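Local atomic coordinates of fatty acyl CoA synthetase FADD13 (FATTY-ACYL-CoA SYNTHETASE) (Mycobacterium tuberculosis, PDB entry 3R44), a protein that belongs to the AMP-binding (ANL) enzyme family, pairing a large AMP-binding domain with a smaller C-terminal domain. Residues Cys321-Ser329 and Ala339-Val348; Asp207-Leu218 and Glu257-Ile268. One frame throughout, in Å; residues are numbered along the deposited sequence. Where two conformers were deposited one is given.

Contact 1: Cys321-Ser329 and Ala339-Val348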
loop_
_atom_site.group_PDB
_atom_site.type_symbol
_atom_site.label_atom_id
_atom_site.label_comp_id
_atom_site.label_asym_id
_atom_site.label_seq_id
_atom_site.Cartn_x
_atom_site.Cartn_y
_atom_site.Cartn_z
ATOM N N CYS A 321 -6.123 4.873 2.890
ATOM C CA CYS A 321 -6.160 5.086 1.441
ATOM C C CYS A 321 -4.850 5.508 0.869
ATOM O O CYS A 321 -4.816 6.327 -0.065
ATOM C CB CYS A 321 -7.183 6.152 1.057
ATOM S SG CYS A 321 -7.972 5.894 -0.507
ATOM N N GLY A 322 -3.784 5.038 1.489
ATOM C CA GLY A 322 -2.458 5.415 1.053
ATOM C C GLY A 322 -1.965 6.773 1.506
ATOM O O GLY A 322 -0.934 7.223 1.033
ATOM N N GLY A 323 -2.715 7.478 2.352
ATOM C CA GLY A 323 -2.245 8.726 2.934
ATOM C C GLY A 323 -1.768 8.530 4.359
ATOM O O GLY A 323 -1.950 7.491 4.977
ATOM N N GLY A 324 -1.189 9.540 4.937
ATOM C CA GLY A 324 -0.793 9.408 6.325
ATOM C C GLY A 324 0.311 10.389 6.606
ATOM O O GLY A 324 0.010 11.557 6.902
ATOM N N THR A 325 1.566 9.943 6.532
ATOM C CA THR A 325 2.705 10.821 6.674
ATOM C C THR A 325 3.580 10.767 5.411
ATOM O O THR A 325 3.682 9.731 4.733
ATOM C CB THR A 325 3.618 10.543 7.938
ATOM O OG1 THR A 325 4.219 9.251 7.833
ATOM C CG2 THR A 325 2.857 10.644 9.295
ATOM N N LEU A 326 4.270 11.885 5.161
ATOM C CA LEU A 326 5.222 12.031 4.081
ATOM C C LEU A 326 6.472 12.731 4.576
ATOM O O LEU A 326 6.393 13.705 5.329
ATOM C CB LEU A 326 4.618 12.747 2.859
ATOM C CG LEU A 326 3.550 11.952 2.055
ATOM C CD1 LEU A 326 3.004 12.907 1.050
ATOM C CD2 LEU A 326 4.105 10.686 1.364
ATOM N N LEU A 327 7.607 12.163 4.201
ATOM C CA LEU A 327 8.935 12.751 4.481
ATOM C C LEU A 327 9.353 13.375 3.184
ATOM O O LEU A 327 9.729 12.689 2.220
ATOM C CB LEU A 327 9.907 11.682 4.976
ATOM C CG LEU A 327 11.328 12.165 5.278
ATOM C CD1 LEU A 327 11.229 13.012 6.541
ATOM C CD2 LEU A 327 12.317 11.012 5.440
ATOM N N LEU A 328 9.245 14.684 3.124
ATOM C CA LEU A 328 9.523 15.378 1.906
ATOM C C LEU A 328 11.024 15.293 1.540
ATOM O O LEU A 328 11.890 14.974 2.372
ATOM C CB LEU A 328 8.928 16.816 1.970
ATOM C CG LEU A 328 7.384 16.853 2.203
ATOM C CD1 LEU A 328 6.846 18.278 2.173
ATOM C CD2 LEU A 328 6.643 15.991 1.223
ATOM N N SER A 329 11.307 15.511 0.258
ATOM C CA SER A 329 12.641 15.465 -0.293
ATOM C C SER A 329 13.708 16.225 0.508
ATOM O O SER A 329 14.776 15.702 0.809
ATOM C CB SER A 329 12.570 16.063 -1.691
ATOM O OG SER A 329 11.445 15.525 -2.379
ATOM N N ALA A 339 9.355 8.339 8.875
ATOM C CA ALA A 339 8.257 8.245 7.939
ATOM C C ALA A 339 7.688 9.652 7.601
ATOM O O ALA A 339 6.741 9.770 6.826
ATOM C CB ALA A 339 7.126 7.343 8.553
ATOM N N GLY A 340 8.259 10.688 8.216
ATOM C CA GLY A 340 7.964 12.078 7.928
ATOM C C GLY A 340 6.865 12.653 8.817
ATOM O O GLY A 340 6.584 12.116 9.886
ATOM N N ARG A 341 6.356 13.802 8.393
ATOM C CA ARG A 341 5.305 14.535 9.112
ATOM C C ARG A 341 3.914 14.191 8.578
ATOM O O ARG A 341 3.755 13.726 7.449
ATOM C CB ARG A 341 5.523 16.034 8.898
ATOM C CG ARG A 341 6.755 16.648 9.605
ATOM C CD ARG A 341 6.961 18.106 9.253
ATOM N NE ARG A 341 7.694 18.735 10.357
ATOM C CZ ARG A 341 8.487 19.760 10.217
ATOM N NH1 ARG A 341 8.689 20.266 9.017
ATOM N NH2 ARG A 341 9.115 20.249 11.261
ATOM N N ALA A 342 2.884 14.519 9.351
ATOM C CA ALA A 342 1.520 14.434 8.875
ATOM C C ALA A 342 1.395 15.237 7.573
ATOM O O ALA A 342 2.183 16.168 7.309
ATOM C CB ALA A 342 0.535 15.003 9.955
ATOM N N THR A 343 0.492 14.805 6.721
ATOM C CA THR A 343 0.225 15.457 5.437
ATOM C C THR A 343 -0.941 16.427 5.537
ATOM O O THR A 343 -1.614 16.546 6.611
ATOM C CB THR A 343 -0.039 14.439 4.348
ATOM O OG1 THR A 343 -1.208 13.652 4.655
ATOM C CG2 THR A 343 1.162 13.515 4.251
ATOM N N MET A 344 -1.184 17.168 4.451
ATOM C CA MET A 344 -2.344 18.029 4.426
ATOM C C MET A 344 -3.536 17.160 4.584
ATOM O O MET A 344 -3.580 16.042 4.093
ATOM C CB MET A 344 -2.494 18.853 3.138
ATOM C CG MET A 344 -1.606 19.973 3.067
ATOM S SD MET A 344 -1.652 21.105 4.475
ATOM C CE MET A 344 -3.236 21.903 4.312
ATOM N N PHE A 345 -4.506 17.658 5.322
ATOM C CA PHE A 345 -5.797 16.973 5.521
ATOM C C PHE A 345 -5.718 15.710 6.385
ATOM O O PHE A 345 -6.668 14.940 6.413
ATOM C CB PHE A 345 -6.492 16.683 4.181
ATOM C CG PHE A 345 -6.567 17.877 3.288
ATOM C CD1 PHE A 345 -7.219 19.021 3.717
ATOM C CD2 PHE A 345 -5.941 17.878 2.055
ATOM C CE1 PHE A 345 -7.255 20.193 2.902
ATOM C CE2 PHE A 345 -5.984 19.021 1.237
ATOM C CZ PHE A 345 -6.614 20.183 1.664
ATOM N N THR A 346 -4.600 15.535 7.085
ATOM C CA THR A 346 -4.396 14.357 7.947
ATOM C C THR A 346 -3.855 14.804 9.299
ATOM O O THR A 346 -2.922 15.629 9.367
ATOM C CB THR A 346 -3.457 13.285 7.306
ATOM O OG1 THR A 346 -3.751 11.980 7.842
ATOM C CG2 THR A 346 -2.001 13.584 7.574
ATOM N N ASP A 347 -4.442 14.286 10.390
ATOM C CA ASP A 347 -3.819 14.472 11.681
ATOM C C ASP A 347 -3.254 13.128 12.132
ATOM O O ASP A 347 -3.884 12.083 11.966
ATOM C CB ASP A 347 -4.782 14.996 12.757
ATOM C CG ASP A 347 -5.397 16.378 12.421
ATOM O OD1 ASP A 347 -4.848 17.112 11.587
ATOM O OD2 ASP A 347 -6.439 16.756 13.010
ATOM N N VAL A 348 -2.069 13.126 12.703
ATOM C CA VAL A 348 -1.417 11.855 13.089
ATOM C C VAL A 348 -0.923 12.036 14.488
ATOM O O VAL A 348 -0.386 13.093 14.786
ATOM C CB VAL A 348 -0.208 11.528 12.169
ATOM C CG1 VAL A 348 0.532 10.251 12.674
ATOM C CG2 VAL A 348 -0.639 11.481 10.661
HETATM O O HOH W 1 4.478 15.881 5.311
#

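Contact 2: Asp207-Leu218 and Glu257-Ile268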
loop_
_atom_site.group_PDB
_atom_site.type_symbol
_atom_site.label_atom_id
_atom_site.label_comp_id
_atom_site.label_asym_id
_atom_site.label_seq_id
_atom_site.Cartn_x
_atom_site.Cartn_y
_atom_site.Cartn_z
ATOM N N ASP A 207 5.581 17.939 -4.015
ATOM C CA ASP A 207 5.793 18.878 -5.093
ATOM C C ASP A 207 5.377 18.238 -6.419
ATOM O O ASP A 207 6.215 17.775 -7.177
ATOM C CB ASP A 207 7.245 19.359 -5.113
ATOM C CG ASP A 207 7.541 20.372 -6.234
ATOM O OD1 ASP A 207 6.638 20.897 -6.968
ATOM O OD2 ASP A 207 8.738 20.649 -6.369
ATOM N N VAL A 208 4.076 18.177 -6.675
ATOM C CA VAL A 208 3.535 17.682 -7.948
ATOM C C VAL A 208 2.971 18.879 -8.715
ATOM O O VAL A 208 2.409 19.816 -8.086
ATOM C CB VAL A 208 2.481 16.594 -7.761
ATOM C CG1 VAL A 208 1.262 17.100 -6.954
ATOM C CG2 VAL A 208 2.058 15.991 -9.148
ATOM N N ARG A 209 3.157 18.880 -10.042
ATOM C CA ARG A 209 2.871 20.047 -10.901
ATOM C C ARG A 209 1.999 19.670 -12.081
ATOM O O ARG A 209 2.047 18.539 -12.558
ATOM C CB ARG A 209 4.188 20.630 -11.402
ATOM C CG ARG A 209 5.172 20.956 -10.291
ATOM C CD ARG A 209 6.494 21.418 -10.850
ATOM N NE ARG A 209 7.469 21.478 -9.785
ATOM C CZ ARG A 209 8.749 21.766 -9.985
ATOM N NH1 ARG A 209 9.201 21.985 -11.211
ATOM N NH2 ARG A 209 9.576 21.804 -8.949
ATOM N N TYR A 210 1.178 20.621 -12.514
ATOM C CA TYR A 210 0.403 20.492 -13.726
ATOM C C TYR A 210 1.319 20.072 -14.850
ATOM O O TYR A 210 2.405 20.636 -15.004
ATOM C CB TYR A 210 -0.246 21.809 -14.064
ATOM C CG TYR A 210 -1.064 21.781 -15.341
ATOM C CD1 TYR A 210 -1.997 20.782 -15.571
ATOM C CD2 TYR A 210 -0.897 22.760 -16.331
ATOM C CE1 TYR A 210 -2.781 20.757 -16.771
ATOM C CE2 TYR A 210 -1.670 22.737 -17.525
ATOM C CZ TYR A 210 -2.608 21.720 -17.724
ATOM O OH TYR A 210 -3.368 21.671 -18.877
ATOM N N ARG A 211 0.882 19.068 -15.612
ATOM C CA ARG A 211 1.602 18.488 -16.744
ATOM C C ARG A 211 2.831 17.610 -16.350
ATOM O O ARG A 211 3.527 17.128 -17.237
ATOM C CB ARG A 211 1.980 19.576 -17.782
ATOM C CG ARG A 211 0.769 20.333 -18.322
ATOM C CD ARG A 211 0.996 21.275 -19.502
ATOM N NE ARG A 211 1.173 20.470 -20.705
ATOM C CZ ARG A 211 0.284 20.322 -21.689
ATOM N NH1 ARG A 211 -0.875 20.985 -21.692
ATOM N NH2 ARG A 211 0.584 19.521 -22.710
ATOM N N ASP A 212 3.068 17.364 -15.045
ATOM C CA ASP A 212 4.097 16.396 -14.654
ATOM C C ASP A 212 3.732 15.033 -15.316
ATOM O O ASP A 212 2.573 14.723 -15.605
ATOM C CB ASP A 212 4.184 16.188 -13.131
ATOM C CG ASP A 212 5.090 17.173 -12.416
ATOM O OD1 ASP A 212 5.926 17.865 -13.059
ATOM O OD2 ASP A 212 5.005 17.271 -11.144
ATOM N N ARG A 213 4.770 14.243 -15.556
ATOM C CA ARG A 213 4.660 12.895 -16.073
ATOM C C ARG A 213 5.153 11.929 -15.013
ATOM O O ARG A 213 6.281 12.062 -14.497
ATOM C CB ARG A 213 5.458 12.791 -17.368
ATOM C CG ARG A 213 5.068 13.849 -18.301
ATOM C CD ARG A 213 5.740 13.860 -19.637
ATOM N NE ARG A 213 5.514 12.722 -20.530
ATOM C CZ ARG A 213 4.532 12.640 -21.420
ATOM N NH1 ARG A 213 3.618 13.579 -21.458
ATOM N NH2 ARG A 213 4.471 11.612 -22.271
ATOM N N LEU A 214 4.318 10.956 -14.666
ATOM C CA LEU A 214 4.534 10.163 -13.468
ATOM C C LEU A 214 4.588 8.685 -13.826
ATOM O O LEU A 214 3.624 8.106 -14.374
ATOM C CB LEU A 214 3.438 10.477 -12.416
ATOM C CG LEU A 214 3.662 9.805 -11.052
ATOM C CD1 LEU A 214 2.905 10.558 -9.954
ATOM C CD2 LEU A 214 3.155 8.358 -11.109
ATOM N N LEU A 215 5.710 8.052 -13.499
ATOM C CA LEU A 215 5.908 6.624 -13.757
ATOM C C LEU A 215 5.315 5.761 -12.657
ATOM O O LEU A 215 5.647 5.929 -11.449
ATOM C CB LEU A 215 7.389 6.326 -13.904
ATOM C CG LEU A 215 7.712 4.852 -14.039
ATOM C CD1 LEU A 215 7.303 4.370 -15.444
ATOM C CD2 LEU A 215 9.229 4.646 -13.732
ATOM N N LEU A 216 4.412 4.887 -13.056
ATOM C CA LEU A 216 3.779 3.898 -12.176
ATOM C C LEU A 216 4.226 2.503 -12.591
ATOM O O LEU A 216 3.751 1.962 -13.594
ATOM C CB LEU A 216 2.251 3.968 -12.246
ATOM C CG LEU A 216 1.556 3.081 -11.209
ATOM C CD1 LEU A 216 2.081 3.262 -9.817
ATOM C CD2 LEU A 216 0.052 3.322 -11.276
ATOM N N PRO A 217 5.145 1.909 -11.813
ATOM C CA PRO A 217 5.599 0.587 -12.207
ATOM C C PRO A 217 5.259 -0.432 -11.107
ATOM O O PRO A 217 5.924 -1.501 -11.016
ATOM C CB PRO A 217 7.107 0.784 -12.282
ATOM C CG PRO A 217 7.357 1.653 -11.044
ATOM C CD PRO A 217 6.134 2.533 -10.907
ATOM N N LEU A 218 4.242 -0.105 -10.303
ATOM C CA LEU A 218 3.782 -0.952 -9.228
ATOM C C LEU A 218 2.311 -1.321 -9.513
ATOM O O LEU A 218 1.578 -0.537 -10.102
ATOM C CB LEU A 218 3.833 -0.219 -7.904
ATOM C CG LEU A 218 5.239 0.289 -7.535
ATOM C CD1 LEU A 218 5.178 1.460 -6.569
ATOM C CD2 LEU A 218 6.023 -0.893 -7.006
ATOM N N GLU A 257 10.110 9.250 -22.075
ATOM C CA GLU A 257 8.794 9.832 -21.759
ATOM C C GLU A 257 8.893 10.997 -20.817
ATOM O O GLU A 257 7.888 11.487 -20.283
ATOM C CB GLU A 257 7.861 8.760 -21.206
ATOM C CG GLU A 257 7.387 7.804 -22.254
ATOM C CD GLU A 257 6.670 8.462 -23.461
ATOM O OE1 GLU A 257 6.017 9.536 -23.380
ATOM O OE2 GLU A 257 6.750 7.856 -24.535
ATOM N N ARG A 258 10.117 11.476 -20.668
ATOM C CA ARG A 258 10.363 12.706 -19.949
ATOM C C ARG A 258 9.682 12.685 -18.602
ATOM O O ARG A 258 8.992 13.623 -18.231
ATOM C CB ARG A 258 9.870 13.903 -20.783
ATOM C CG ARG A 258 10.463 14.022 -22.237
ATOM C CD ARG A 258 9.884 15.268 -23.012
ATOM N NE ARG A 258 8.422 15.321 -23.039
ATOM C CZ ARG A 258 7.658 14.498 -23.743
ATOM N NH1 ARG A 258 8.221 13.592 -24.547
ATOM N NH2 ARG A 258 6.346 14.601 -23.664
ATOM N N VAL A 259 9.905 11.612 -17.858
ATOM C CA VAL A 259 9.284 11.381 -16.583
ATOM C C VAL A 259 9.848 12.339 -15.514
ATOM O O VAL A 259 11.068 12.549 -15.391
ATOM C CB VAL A 259 9.424 9.884 -16.173
ATOM C CG1 VAL A 259 8.924 9.627 -14.705
ATOM C CG2 VAL A 259 8.681 8.975 -17.161
ATOM N N CYS A 260 8.920 12.937 -14.766
ATOM C CA CYS A 260 9.205 13.825 -13.648
ATOM C C CYS A 260 9.234 13.186 -12.295
ATOM O O CYS A 260 10.019 13.629 -11.414
ATOM C CB CYS A 260 8.189 14.974 -13.637
ATOM S SG CYS A 260 7.940 15.766 -15.205
ATOM N N ILE A 261 8.346 12.213 -12.054
ATOM C CA ILE A 261 8.204 11.620 -10.761
ATOM C C ILE A 261 8.026 10.137 -11.011
ATOM O O ILE A 261 7.415 9.740 -12.015
ATOM C CB ILE A 261 6.923 12.132 -10.053
ATOM C CG1 ILE A 261 6.939 13.662 -9.918
ATOM C CG2 ILE A 261 6.690 11.416 -8.693
ATOM C CD1 ILE A 261 5.476 14.189 -9.629
ATOM N N GLY A 262 8.528 9.310 -10.115
ATOM C CA GLY A 262 8.309 7.875 -10.237
ATOM C C GLY A 262 7.850 7.261 -8.941
ATOM O O GLY A 262 8.382 7.596 -7.891
ATOM N N GLY A 263 6.919 6.318 -9.004
ATOM C CA GLY A 263 6.582 5.560 -7.824
ATOM C C GLY A 263 7.546 4.372 -7.719
ATOM O O GLY A 263 7.904 3.760 -8.725
ATOM N N ALA A 264 7.975 4.057 -6.503
ATOM C CA ALA A 264 8.899 2.968 -6.263
ATOM C C ALA A 264 8.847 2.418 -4.855
ATOM O O ALA A 264 8.013 2.802 -4.023
ATOM C CB ALA A 264 10.335 3.449 -6.583
ATOM N N VAL A 265 9.697 1.440 -4.618
ATOM C CA VAL A 265 9.979 0.913 -3.275
ATOM C C VAL A 265 11.509 0.761 -3.214
ATOM O O VAL A 265 12.188 0.837 -4.262
ATOM C CB VAL A 265 9.295 -0.454 -3.040
ATOM C CG1 VAL A 265 7.733 -0.325 -2.995
ATOM C CG2 VAL A 265 9.791 -1.466 -4.112
ATOM N N PRO A 266 12.073 0.630 -2.004
ATOM C CA PRO A 266 13.523 0.640 -1.876
ATOM C C PRO A 266 14.194 -0.411 -2.743
ATOM O O PRO A 266 15.221 -0.090 -3.355
ATOM C CB PRO A 266 13.715 0.417 -0.369
ATOM C CG PRO A 266 12.597 1.167 0.177
ATOM C CD PRO A 266 11.454 0.768 -0.680
ATOM N N ALA A 267 13.621 -1.620 -2.862
ATOM C CA ALA A 267 14.266 -2.659 -3.719
ATOM C C ALA A 267 14.438 -2.159 -5.145
ATOM O O ALA A 267 15.470 -2.413 -5.778
ATOM C CB ALA A 267 13.468 -4.018 -3.735
ATOM N N ILE A 268 13.396 -1.522 -5.667
ATOM C CA ILE A 268 13.355 -1.010 -7.049
ATOM C C ILE A 268 14.443 0.011 -7.228
ATOM O O ILE A 268 15.161 -0.054 -8.199
ATOM C CB ILE A 268 11.962 -0.384 -7.442
ATOM C CG1 ILE A 268 11.004 -1.461 -7.865
ATOM C CG2 ILE A 268 12.052 0.689 -8.614
ATOM C CD1 ILE A 268 9.554 -0.933 -8.112
#

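Contact 1: Cys321-Ser329 and Ala339-Val348
T325 meets A339, R341 and V348 with different atoms of one short side chain. Its CB lies 3.2 Å from R341 O. OG1, set between the backbone N and the carbonyl carbon (chi1 64°), donates to A339 O over 2.8 Å; it arrives from above the carbonyl plane, 61° out of it, so no lone pair is addressed. CG2 turns the other way and ends 3.8 Å from V348 CG2, a methyl-to-methyl contact with strand 346-351.

The backbones pair as antiparallel strands. L326 and R341 form the hydrogen-bonded pair: L326 N gives a 3.0 Å bond to R341 O, whereas the return bond from R341 N to L326 O is weak. T325 and A342 are the neighbouring non-hydrogen-bonded pair. Beyond them T343 N donates to G324 O (3.3 Å), which carries the pairing into a type II turn from T343 to T346. Water 1 lies within hydrogen-bonding distance of L326 O and A342 O, though its protons have more acceptors in reach than they can serve. At the backbone angles of G324 a CB would be jammed against G323 O, which by itself calls for glycine. On the L326 side, T343 CG2 packs 3.6 Å from L326 CG, while L327 CB rests 3.6 Å from G340 CA, close against a residue without a side chain.

The pairing forms the antiparallel edge of the large mixed sheet: strand 324-327 runs between 310-316 and the outermost strand 341-342, antiparallel to both. Helix 192-205 covers L326 through W202 and supplies S201 to T343 OG1. After the turn the chain passes into a second, antiparallel sheet, where strand 346-351 pairs with 364-369; the axis of 346-348 stands at 89° to that of 324-327.

Contact 2: Asp207-Leu218 and Glu257-Ile268
R213 grips E257 side-on, one nitrogen on its backbone carbonyl and one on its carboxylate. The R213 chain is extended as far as CD and then bends at chi3 (64°), which brings NE to E257 O (2.7 Å) and NH2 to E257 OE1 (2.8 Å, a salt bridge). Both acceptors lie nearly in the guanidinium plane, and NH2 also bonds Q33. R258 NH2 sits over one face of that group, 3.5 Å from R213 CZ, the two guanidinium planes 34° apart; these like charges lie beside E257, whose other oxygen pairs with R43, and the carboxylate probably offsets part of their repulsion.

The parallel pairing consists of L215 N donating to I261 O and of G263 N to L215 O, nearly straight at 2.8 Å. Before it, R213 O is shared by two consecutive N-H groups, those of C260 and I261. A longer main-chain-to-side-chain bond runs from R213 N to C260 SG (3.5 Å).

Among apolar contacts, I261 CD1 touches V208 CG2 and I261 CG2 approaches L214 CD1; L215 CB packs against V259 CG1 on the other face. L218 CD2 lies 3.7 Å from I268 CD1, joining the loop after the first strand to the helix that starts right after V265, at its N-cap position. I261 CD1 also nears D212 OD2, which accepts from R209 N and pairs with R287.

R258, with positive phi, is the C-prime residue of a Schellman motif ending helix 247-256. Strands 213-216 and 261-264, 17° apart, are neighbouring parallel strands of an alpha/beta sheet, connected through helices and strand 238-241. That strand lies beyond the first and 288-291 beyond the second; helix 223-235 covers L214.

Overall arrangement
From the N terminus, contact 2 comes first: 207-218 enters the large mixed sheet, the 38 residues that follow contribute helices and strand 238-241, and then the segment 257-268 returns to pair in parallel, closing a long loop. Contact 1 opens later, where 321-329 and 339-348 are separated by nine residues without helix or strand, and closes a short one. The loops are in series, neither nested nor crossed. Both contacts belong to the same sheet: contact 2 in its parallel interior, contact 1 at the antiparallel edge, with 288-291 and 310-316 between. Their centres are 18 Å apart and their nearest atoms about 6 Å. Contact 1 also leads into the separate antiparallel sheet.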